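Local structure of dihydrofolate reductase (Schistosoma mansoni, 3VCO) at residues D114-N118 with E119-S123. The protein catalyses the NADPH-dependent reduction of dihydrofolate to tetrahydrofolate, a step needed for the synthesis of thymidylate, purines and glycine. Sequence-based numbering, arbitrary orientation.
Sequences DLLYN and EEFSS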
loop_
_atom_site.group_PDB
_atom_site.type_symbol
_atom_site.label_atom_id
_atom_site.label_comp_id
_atom_site.label_asym_id
_atom_site.label_seq_id
_atom_site.Cartn_x
_atom_site.Cartn_y
_atom_site.Cartn_z
ATOM N N ASP A 114 -1.160 -15.986 5.924
ATOM C CA ASP A 114 -1.814 -17.272 6.187
ATOM C C ASP A 114 -3.319 -17.187 6.036
ATOM O O ASP A 114 -3.972 -18.100 5.518
ATOM C CB ASP A 114 -1.475 -17.742 7.591
ATOM C CG ASP A 114 0.015 -18.071 7.760
ATOM O OD1 ASP A 114 0.771 -18.097 6.751
ATOM O OD2 ASP A 114 0.427 -18.301 8.916
ATOM N N LEU A 115 -3.879 -16.097 6.544
ATOM C CA LEU A 115 -5.313 -15.863 6.461
ATOM C C LEU A 115 -5.773 -15.782 4.993
ATOM O O LEU A 115 -6.776 -16.370 4.634
ATOM C CB LEU A 115 -5.670 -14.570 7.203
ATOM C CG LEU A 115 -7.142 -14.152 7.205
ATOM C CD1 LEU A 115 -8.015 -15.342 7.648
ATOM C CD2 LEU A 115 -7.337 -12.993 8.126
ATOM N N LEU A 116 -5.026 -15.059 4.164
ATOM C CA LEU A 116 -5.314 -14.969 2.723
ATOM C C LEU A 116 -5.140 -16.273 1.958
ATOM O O LEU A 116 -5.769 -16.503 0.910
ATOM C CB LEU A 116 -4.424 -13.906 2.094
ATOM C CG LEU A 116 -4.794 -12.512 2.607
ATOM C CD1 LEU A 116 -3.848 -11.497 2.072
ATOM C CD2 LEU A 116 -6.229 -12.181 2.230
ATOM N N TYR A 117 -4.274 -17.137 2.457
ATOM C CA TYR A 117 -4.265 -18.488 1.929
ATOM C C TYR A 117 -5.180 -19.486 2.688
ATOM O O TYR A 117 -5.201 -20.679 2.380
ATOM C CB TYR A 117 -2.847 -19.027 1.844
ATOM C CG TYR A 117 -1.990 -18.445 0.711
ATOM C CD1 TYR A 117 -1.990 -19.016 -0.566
ATOM C CD2 TYR A 117 -1.161 -17.360 0.936
ATOM C CE1 TYR A 117 -1.181 -18.497 -1.593
ATOM C CE2 TYR A 117 -0.347 -16.838 -0.063
ATOM C CZ TYR A 117 -0.351 -17.408 -1.330
ATOM O OH TYR A 117 0.470 -16.861 -2.314
ATOM N N ASN A 118 -5.926 -19.044 3.690
ATOM C CA ASN A 118 -6.823 -20.027 4.313
ATOM C C ASN A 118 -8.169 -20.124 3.588
ATOM O O ASN A 118 -8.499 -19.278 2.726
ATOM C CB ASN A 118 -6.955 -19.873 5.848
ATOM C CG ASN A 118 -8.001 -18.853 6.281
ATOM O OD1 ASN A 118 -8.707 -18.246 5.474
ATOM N ND2 ASN A 118 -8.101 -18.665 7.592
ATOM N N GLU A 119 -8.941 -21.127 3.963
ATOM C CA GLU A 119 -10.152 -21.493 3.234
ATOM C C GLU A 119 -11.144 -20.340 3.058
ATOM O O GLU A 119 -11.932 -20.310 2.105
ATOM C CB GLU A 119 -10.830 -22.692 3.902
ATOM C CG GLU A 119 -10.059 -24.002 3.757
ATOM C CD GLU A 119 -9.930 -24.460 2.304
ATOM O OE1 GLU A 119 -9.021 -23.978 1.588
ATOM O OE2 GLU A 119 -10.748 -25.304 1.880
ATOM N N GLU A 120 -11.097 -19.391 3.976
ATOM C CA GLU A 120 -12.028 -18.289 3.928
ATOM C C GLU A 120 -11.721 -17.297 2.799
ATOM O O GLU A 120 -12.634 -16.655 2.270
ATOM C CB GLU A 120 -12.105 -17.586 5.275
ATOM C CG GLU A 120 -13.253 -16.602 5.312
ATOM C CD GLU A 120 -13.309 -15.755 6.557
ATOM O OE1 GLU A 120 -12.708 -16.138 7.585
ATOM O OE2 GLU A 120 -13.970 -14.694 6.493
ATOM N N PHE A 121 -10.457 -17.193 2.402
ATOM C CA PHE A 121 -10.054 -16.165 1.438
ATOM C C PHE A 121 -9.352 -16.676 0.188
ATOM O O PHE A 121 -9.212 -15.930 -0.777
ATOM C CB PHE A 121 -9.189 -15.087 2.132
ATOM C CG PHE A 121 -9.967 -14.304 3.149
ATOM C CD1 PHE A 121 -10.959 -13.435 2.733
ATOM C CD2 PHE A 121 -9.804 -14.537 4.508
ATOM C CE1 PHE A 121 -11.738 -12.747 3.641
ATOM C CE2 PHE A 121 -10.578 -13.865 5.427
ATOM C CZ PHE A 121 -11.556 -12.964 4.987
ATOM N N SER A 122 -8.912 -17.932 0.192
ATOM C CA SER A 122 -7.991 -18.373 -0.857
ATOM C C SER A 122 -8.671 -18.493 -2.223
ATOM O O SER A 122 -8.004 -18.500 -3.262
ATOM C CB SER A 122 -7.293 -19.694 -0.492
ATOM O OG SER A 122 -8.230 -20.739 -0.346
ATOM N N SER A 123 -9.994 -18.592 -2.220
ATOM C CA SER A 123 -10.755 -18.655 -3.468
ATOM C C SER A 123 -11.154 -17.235 -3.909
ATOM O O SER A 123 -11.695 -17.029 -4.980
ATOM C CB SER A 123 -12.014 -19.509 -3.275
ATOM O OG SER A 123 -11.724 -20.875 -3.042
#
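An Asx turn at Asn118, just past the C-terminal end of helix 109-116, joins Asn118 to Glu120: Asn118 OD1 accepts Glu120 N at 3.0 Å, the donor standing well above the plane of the side-chain amide rather than on a lone pair. The first torsion of Asn118 (chi1 85°) sets CG between its own backbone N and carbonyl carbon, which brings OD1, though not ND2, round to the backbone N-H of Glu120. The main-chain carbonyl extends the turn. Asn118 O takes Phe121 N from above its plane at 2.9 Å and Ser122 N nearly end-on along C=O, with Ser122 OG adding a weak third bond at 3.4 Å. This grip closes the chain into a compact loop within the β-α-β crossover that runs from strand 104-106 through helix 109-116 to strand 125-130 of the dihydrofolate reductase sheet. The loop folds Phe121 back against the last turn of the helix. Its ring presents the CD2-CE2 side to Leu115, CE2 lying 3.7 Å from Leu115 CD1, while Leu115 O sits at the ring edge, near its plane, 3.5 Å from CD2. That same carbonyl accepts Asn118 N. On one face of the ring, offset toward its rim, lies CG of Glu120, whose chain runs out extended. Leu116 CD2 reaches Phe121 CB at 4.1 Å, and Leu116 O receives a CA-H···O contact from Ser122 CA at 3.4 Å. Beyond the turn, Leu115 and Phe121 both touch Gln104 of the outer strand, and Leu116 and Phe121 pack on Ile90 and Ile88 respectively.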